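Agmatinase (Burkholderia thailandensis, PDB 4DZ4) probably catalyses the manganese-dependent hydrolysis of agmatine to putrescine and urea, as a member of the arginase family with two metal ions per subunit. Local coordinates at residues D246-D251 against T258-A263; G137-T142 against H161-C166; D48-G53 against R123-S128. One frame throughout, in Å; residues are numbered along the deposited sequence.

Interaction 1 of 3, residues D246-D251 against T258-A263; sequences DIDCLD and TGTPVA. With MN (manganese (II) ion), chain Q; MN (manganese (II) ion), chain P.
Asp248 and Thr258 touch through carbon, the methyl CG2 of Thr258 lying 3.7 Å from CB of Asp248. The hydroxyl branch of the same threonine slants past Ile247, with OG1 of Thr258 3.6 Å from CG2 of Ile247, and it donates beyond the contact to the carbonyl of Glu290. With chi1 at 78°, CG of Asp248 sits between its own backbone N and carbonyl carbon, which swings the carboxylate over toward the facing loop and the metals. Both oxygens then clasp the manganese of chain Q: Asp248 OD1 lies 2.2 Å from that ion. Asp248 OD2 is 2.5 Å from the same manganese, and Ala164 is a further polar partner of OD2. Thr260 crosses this carboxylate at a slant, its OG1 3.1 Å from Asp248 OD1. Water knits the two sides: one molecule donates to Asp248 OD1 and Thr258 OG1 while accepting from Thr260 N, and another links Asp248 O to Val262 N. Asp246 is steadied differently. Its OD1 accepts from Asp248 N at 3.0 Å, above the carboxylate plane, in an Asx turn, while Asp246 OD2 reaches both manganese ions. Two aspartates separated by one residue, at and just after the end of strand 240-246, form one wall of the binuclear manganese site characteristic of the arginase family.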
# COMPACT_ATOMS: atom_id res chain seq x y z
N ASP B 246 19.80 -15.18 -2.62
CA ASP B 246 19.11 -14.25 -1.70
C ASP B 246 18.55 -13.15 -2.59
O ASP B 246 19.30 -12.49 -3.28
CB ASP B 246 20.12 -13.76 -0.65
CG ASP B 246 19.53 -12.71 0.36
OD1 ASP B 246 18.46 -12.13 0.09
OD2 ASP B 246 20.17 -12.47 1.41
N ILE B 247 17.22 -13.00 -2.63
CA ILE B 247 16.57 -12.01 -3.49
C ILE B 247 17.10 -10.57 -3.29
O ILE B 247 17.03 -9.75 -4.21
CB ILE B 247 15.03 -12.10 -3.37
CG1 ILE B 247 14.33 -11.63 -4.69
CG2 ILE B 247 14.53 -11.37 -2.10
CD1 ILE B 247 14.68 -12.41 -5.95
N ASP B 248 17.68 -10.29 -2.12
CA ASP B 248 18.27 -8.96 -1.88
C ASP B 248 19.57 -8.71 -2.67
O ASP B 248 20.13 -7.61 -2.62
CB ASP B 248 18.39 -8.62 -0.38
CG ASP B 248 19.58 -9.31 0.34
OD1 ASP B 248 19.47 -9.40 1.59
OD2 ASP B 248 20.58 -9.75 -0.28
N CYS B 249 20.02 -9.73 -3.40
CA CYS B 249 21.05 -9.51 -4.46
C CYS B 249 20.52 -8.40 -5.43
O CYS B 249 21.26 -7.51 -5.86
CB CYS B 249 21.26 -10.81 -5.24
SG CYS B 249 22.50 -10.63 -6.54
N LEU B 250 19.22 -8.46 -5.73
CA LEU B 250 18.61 -7.49 -6.63
C LEU B 250 18.50 -6.14 -5.92
O LEU B 250 18.32 -6.09 -4.70
CB LEU B 250 17.21 -7.97 -7.07
CG LEU B 250 17.21 -9.35 -7.73
CD1 LEU B 250 15.80 -9.73 -8.19
CD2 LEU B 250 18.18 -9.42 -8.89
N ASP B 251 18.63 -5.07 -6.69
CA ASP B 251 18.39 -3.75 -6.16
C ASP B 251 17.00 -3.68 -5.53
O ASP B 251 16.09 -4.32 -6.03
CB ASP B 251 18.52 -2.68 -7.24
CG ASP B 251 18.62 -1.28 -6.63
OD1 ASP B 251 19.72 -0.86 -6.22
OD2 ASP B 251 17.56 -0.66 -6.47
N THR B 258 11.95 -7.47 0.91
CA THR B 258 13.02 -8.22 1.55
C THR B 258 13.39 -7.56 2.88
O THR B 258 13.10 -6.39 3.10
CB THR B 258 14.21 -8.41 0.57
OG1 THR B 258 15.01 -9.54 1.00
CG2 THR B 258 15.06 -7.12 0.46
N GLY B 259 13.98 -8.33 3.79
CA GLY B 259 14.20 -7.84 5.16
C GLY B 259 15.38 -6.90 5.33
O GLY B 259 15.39 -6.11 6.27
N THR B 260 16.40 -7.01 4.45
CA THR B 260 17.64 -6.21 4.54
C THR B 260 18.01 -5.61 3.18
O THR B 260 19.00 -6.02 2.54
CB THR B 260 18.85 -7.01 5.12
OG1 THR B 260 18.94 -8.27 4.44
CG2 THR B 260 18.67 -7.28 6.61
N PRO B 261 17.23 -4.62 2.72
CA PRO B 261 17.45 -4.00 1.42
C PRO B 261 18.71 -3.11 1.42
O PRO B 261 18.92 -2.29 2.36
CB PRO B 261 16.19 -3.13 1.22
CG PRO B 261 15.70 -2.82 2.60
CD PRO B 261 15.99 -4.11 3.36
N VAL B 262 19.50 -3.23 0.35
CA VAL B 262 20.75 -2.45 0.23
C VAL B 262 20.79 -1.83 -1.18
O VAL B 262 20.74 -2.57 -2.19
CB VAL B 262 22.01 -3.34 0.42
CG1 VAL B 262 23.27 -2.49 0.40
CG2 VAL B 262 21.92 -4.14 1.72
N ALA B 263 20.88 -0.50 -1.24
CA ALA B 263 20.88 0.18 -2.55
C ALA B 263 22.08 -0.26 -3.42
O ALA B 263 23.14 -0.62 -2.89
CB ALA B 263 20.99 1.68 -2.31
MN MN Q . 21.22 -10.66 1.95
MN MN P . 21.93 -13.67 2.86
O HOH W 1 18.87 -5.30 -1.46
O HOH W 2 16.91 -9.52 2.85
O HOH W 3 21.91 -11.84 3.51

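Interaction 2 of 3, residues G137-T142 against H161-C166; sequences GDHYIT and HFDAHC. With MN (manganese (II) ion), chain P; MN (manganese (II) ion), chain Q.
OD2 of Asp163 is gripped by a metal and a histidine: it binds the manganese of chain P at 2.2 Å and accepts a hydrogen bond from His161 NE2 at 2.8 Å. His139 comes from the opposite direction to the same metal, with His139 ND1 2.2 Å from the chain P manganese. This is the binuclear manganese centre of the arginase fold, built here on loops that follow strands 131-136 and 158-162 of the parallel sheet, with two strands between them. The His139 ring and the Asp163 carboxylate are nearly coplanar, 16° apart, and OD2 lies at the edge of the ring, where both groups bind the same ion; ND1 and OD2 are not hydrogen-bonded to each other. His161, by contrast, meets His139 obliquely, their ring centroids 5.1 Å apart and their planes at 79°. It binds neither metal; as a second-shell residue it approaches Asp163 OD2 on the anti side, somewhat out of the carboxylate plane, and should add to the hold of the metals on the rotation of that group. On the other flank the NE2 of His139 is hydrogen-bonded to Thr244, which should fix the turn of the imidazole. The second carboxylate oxygen serves the other ion: Asp163 OD1 is 2.1 Å from the manganese of chain Q. It also accepts from His165 N at 2.7 Å, a donor 51° out of the carboxylate plane, closing an Asx turn that brings His165 round to bind the same ion through ND1. Asp167, Asp246 and Asp248 supply the other protein ligands of the two sites. Between the ions sits a single water, its O 1.9 Å from the chain P manganese and 2.1 Å from the chain Q manganese.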
# COMPACT_ATOMS: atom_id res chain seq x y z
N GLY B 137 11.56 -17.93 3.33
CA GLY B 137 12.42 -18.24 4.47
C GLY B 137 13.70 -17.41 4.44
O GLY B 137 14.22 -17.03 3.37
N ASP B 138 14.23 -17.15 5.63
CA ASP B 138 15.46 -16.37 5.72
C ASP B 138 16.70 -17.22 5.40
O ASP B 138 16.62 -18.45 5.28
CB ASP B 138 15.55 -15.59 7.06
CG ASP B 138 15.92 -16.48 8.27
OD1 ASP B 138 16.87 -17.30 8.17
OD2 ASP B 138 15.29 -16.29 9.36
N HIS B 139 17.82 -16.55 5.19
CA HIS B 139 19.01 -17.24 4.66
C HIS B 139 19.59 -18.29 5.58
O HIS B 139 20.37 -19.15 5.13
CB HIS B 139 20.08 -16.23 4.26
CG HIS B 139 20.80 -16.60 2.97
ND1 HIS B 139 21.41 -15.69 2.19
CD2 HIS B 139 20.97 -17.83 2.34
CE1 HIS B 139 21.93 -16.30 1.11
NE2 HIS B 139 21.66 -17.62 1.20
N TYR B 140 19.26 -18.24 6.87
CA TYR B 140 19.78 -19.25 7.79
C TYR B 140 19.49 -20.66 7.28
O TYR B 140 20.29 -21.59 7.49
CB TYR B 140 19.20 -19.08 9.20
CG TYR B 140 19.68 -20.19 10.11
CD1 TYR B 140 20.91 -20.10 10.76
CD2 TYR B 140 18.92 -21.36 10.28
CE1 TYR B 140 21.37 -21.13 11.57
CE2 TYR B 140 19.37 -22.40 11.08
CZ TYR B 140 20.59 -22.27 11.73
OH TYR B 140 21.06 -23.29 12.54
N ILE B 141 18.35 -20.84 6.60
CA ILE B 141 17.96 -22.21 6.17
C ILE B 141 19.03 -22.91 5.34
O ILE B 141 19.13 -24.15 5.35
CB ILE B 141 16.59 -22.25 5.43
CG1 ILE B 141 16.69 -21.65 4.00
CG2 ILE B 141 15.50 -21.57 6.30
CD1 ILE B 141 15.43 -21.83 3.15
N THR B 142 19.85 -22.13 4.63
CA THR B 142 20.84 -22.73 3.75
C THR B 142 21.94 -23.52 4.49
O THR B 142 22.49 -24.50 3.95
CB THR B 142 21.46 -21.66 2.85
OG1 THR B 142 20.40 -20.98 2.15
CG2 THR B 142 22.42 -22.30 1.81
N HIS B 161 26.72 -18.07 -4.59
CA HIS B 161 25.91 -17.32 -3.61
C HIS B 161 25.60 -15.93 -4.13
O HIS B 161 26.52 -15.14 -4.33
CB HIS B 161 26.72 -17.32 -2.32
CG HIS B 161 26.16 -16.46 -1.20
ND1 HIS B 161 26.94 -16.05 -0.17
CD2 HIS B 161 24.88 -15.98 -0.94
CE1 HIS B 161 26.21 -15.33 0.69
NE2 HIS B 161 24.96 -15.28 0.24
N PHE B 162 24.33 -15.68 -4.44
CA PHE B 162 23.91 -14.36 -4.94
C PHE B 162 23.33 -13.60 -3.74
O PHE B 162 22.40 -14.11 -3.09
CB PHE B 162 22.83 -14.51 -6.01
CG PHE B 162 23.32 -15.10 -7.30
CD1 PHE B 162 23.63 -14.27 -8.39
CD2 PHE B 162 23.45 -16.48 -7.45
CE1 PHE B 162 24.08 -14.80 -9.61
CE2 PHE B 162 23.87 -17.03 -8.67
CZ PHE B 162 24.18 -16.20 -9.74
N ASP B 163 23.83 -12.40 -3.44
CA ASP B 163 23.45 -11.73 -2.19
C ASP B 163 24.08 -10.37 -2.14
O ASP B 163 25.20 -10.19 -2.63
CB ASP B 163 23.99 -12.55 -0.99
CG ASP B 163 23.17 -12.41 0.28
OD1 ASP B 163 22.79 -11.28 0.66
OD2 ASP B 163 22.98 -13.44 0.95
N ALA B 164 23.39 -9.42 -1.51
CA ALA B 164 24.06 -8.18 -1.11
C ALA B 164 25.04 -8.41 0.06
O ALA B 164 25.90 -7.55 0.31
CB ALA B 164 23.02 -7.13 -0.69
N HIS B 165 24.88 -9.53 0.77
CA HIS B 165 25.57 -9.84 2.04
C HIS B 165 26.36 -11.14 1.95
O HIS B 165 25.88 -12.15 1.46
CB HIS B 165 24.57 -9.99 3.19
CG HIS B 165 23.61 -8.84 3.31
ND1 HIS B 165 22.39 -8.83 2.71
CD2 HIS B 165 23.73 -7.64 4.00
CE1 HIS B 165 21.77 -7.65 3.00
NE2 HIS B 165 22.59 -6.94 3.80
N CYS B 166 27.56 -11.13 2.51
CA CYS B 166 28.42 -12.32 2.50
C CYS B 166 27.96 -13.41 3.47
O CYS B 166 28.26 -14.61 3.27
CB CYS B 166 29.86 -11.92 2.81
SG CYS B 166 30.09 -11.21 4.45
MN MN P . 21.93 -13.67 2.86
MN MN Q . 21.22 -10.66 1.95
O HOH W 3 21.91 -11.84 3.51

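Interaction 3 of 3, residues D48-G53 against R123-S128; sequences DVVVSG and RTILQS
With chi1 at -67° Ile125 sets CG1 opposite its carbonyl carbon, which leaves the CG2 branch opposite the backbone N, and it extends CD1 in a nearly straight chain (chi2 159°), while Val50 turns CG1 anti to its own N (chi1 173°). The two side chains therefore cross at a slant with both branches engaged. Ile125 CG2 presses on the fork of the valine, 3.8 Å from Val50 CB and equally far from Val50 CG2, and further along Ile125 CD1 comes within 4.1 Å of Val50 CG1. The setting is a beta-alpha-beta crossover: helix 114-126 carries the chain from strand 98-103 to strand 131-136, and strand 49-54 lies between those two in the parallel sheet that the helix packs upon. Tyr101 and Met132, from the flanking strands, also touch Ile125. Ser52, two residues along the strand and on the same face as Val50, brings its OG to 4.3 Å from Ile125 CD1, a loose van der Waals approach; the hydroxyl is hydrogen-bonded to His121, one turn back on the helix. Farther along the chain, the carbonyl of Ile125 receives two donors from a single residue, Ser128 OG at 2.7 Å and Ser128 N at 3.0 Å.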
# COMPACT_ATOMS: atom_id res chain seq x y z
N ASP B 48 12.40 -35.99 -10.13
CA ASP B 48 13.72 -35.42 -10.44
C ASP B 48 14.06 -34.22 -9.55
O ASP B 48 15.21 -34.06 -9.13
CB ASP B 48 13.78 -34.95 -11.90
CG ASP B 48 13.59 -36.10 -12.90
OD1 ASP B 48 14.21 -37.16 -12.70
OD2 ASP B 48 12.83 -35.94 -13.88
N VAL B 49 13.07 -33.38 -9.30
CA VAL B 49 13.27 -32.19 -8.46
C VAL B 49 12.09 -32.02 -7.51
O VAL B 49 10.93 -32.09 -7.93
CB VAL B 49 13.43 -30.89 -9.26
CG1 VAL B 49 13.74 -29.73 -8.32
CG2 VAL B 49 14.51 -31.02 -10.35
N VAL B 50 12.42 -31.77 -6.24
CA VAL B 50 11.41 -31.47 -5.22
C VAL B 50 11.51 -29.99 -4.84
O VAL B 50 12.56 -29.54 -4.34
CB VAL B 50 11.60 -32.31 -3.95
CG1 VAL B 50 10.63 -31.85 -2.85
CG2 VAL B 50 11.38 -33.78 -4.29
N VAL B 51 10.42 -29.26 -5.06
CA VAL B 51 10.30 -27.89 -4.56
C VAL B 51 9.66 -27.97 -3.17
O VAL B 51 8.64 -28.67 -3.00
CB VAL B 51 9.40 -27.02 -5.48
CG1 VAL B 51 9.29 -25.58 -4.94
CG2 VAL B 51 10.01 -26.97 -6.88
N SER B 52 10.21 -27.26 -2.18
CA SER B 52 9.58 -27.24 -0.86
C SER B 52 9.86 -25.89 -0.24
O SER B 52 10.78 -25.19 -0.69
CB SER B 52 10.10 -28.38 0.04
OG SER B 52 11.46 -28.17 0.43
N GLY B 53 9.08 -25.54 0.76
CA GLY B 53 9.29 -24.26 1.47
C GLY B 53 9.86 -24.50 2.87
O GLY B 53 9.57 -25.52 3.52
N ARG B 123 17.39 -34.44 4.48
CA ARG B 123 17.82 -35.85 4.48
C ARG B 123 16.76 -36.76 3.86
O ARG B 123 17.07 -37.64 3.04
CB ARG B 123 18.21 -36.32 5.89
CG ARG B 123 18.89 -37.70 5.93
CD ARG B 123 18.68 -38.42 7.27
NE ARG B 123 17.26 -38.71 7.47
CZ ARG B 123 16.61 -39.76 6.97
NH1 ARG B 123 17.27 -40.68 6.25
NH2 ARG B 123 15.31 -39.91 7.19
N THR B 124 15.51 -36.57 4.28
CA THR B 124 14.41 -37.36 3.77
C THR B 124 14.28 -37.22 2.24
O THR B 124 14.15 -38.22 1.52
CB THR B 124 13.09 -36.96 4.46
OG1 THR B 124 13.18 -37.35 5.82
CG2 THR B 124 11.91 -37.70 3.83
N ILE B 125 14.32 -35.99 1.75
CA ILE B 125 14.14 -35.77 0.31
C ILE B 125 15.35 -36.32 -0.45
O ILE B 125 15.21 -36.99 -1.47
CB ILE B 125 13.90 -34.28 0.01
CG1 ILE B 125 12.54 -33.87 0.59
CG2 ILE B 125 13.99 -34.02 -1.50
CD1 ILE B 125 12.41 -32.37 0.80
N LEU B 126 16.55 -36.12 0.11
CA LEU B 126 17.76 -36.55 -0.58
C LEU B 126 17.90 -38.08 -0.69
O LEU B 126 18.60 -38.56 -1.57
CB LEU B 126 19.01 -35.91 0.03
CG LEU B 126 19.07 -34.40 -0.14
CD1 LEU B 126 20.25 -33.85 0.64
CD2 LEU B 126 19.17 -34.04 -1.61
N GLN B 127 17.19 -38.83 0.17
CA GLN B 127 17.20 -40.29 0.09
C GLN B 127 16.57 -40.76 -1.23
O GLN B 127 16.88 -41.87 -1.71
CB GLN B 127 16.52 -40.93 1.33
N SER B 128 15.75 -39.90 -1.85
CA SER B 128 15.09 -40.24 -3.12
C SER B 128 15.95 -40.01 -4.35
O SER B 128 15.54 -40.38 -5.46
CB SER B 128 13.79 -39.42 -3.30
OG SER B 128 14.10 -38.08 -3.67

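All three contacts are buried, yet they illustrate how chemistry follows position in an alpha/beta fold. Interactions 1 and 2 adjoin, their centres about 10 Å apart, and share both manganese ions and the bridging water: each supplies loop residues beyond strand ends, and Asp246 N probably bonds to Phe162 O where strands 240-246 and 158-162 run side by side. Their cohesion is carried by carboxylates, imidazoles, metal and water. Interaction 3, with its centre about 20 Å from that of interaction 2 and 27 Å from that of interaction 1, lies where helix 114-126 packs on one face of the same sheet, away from the metal site, and there aliphatic branches do the work.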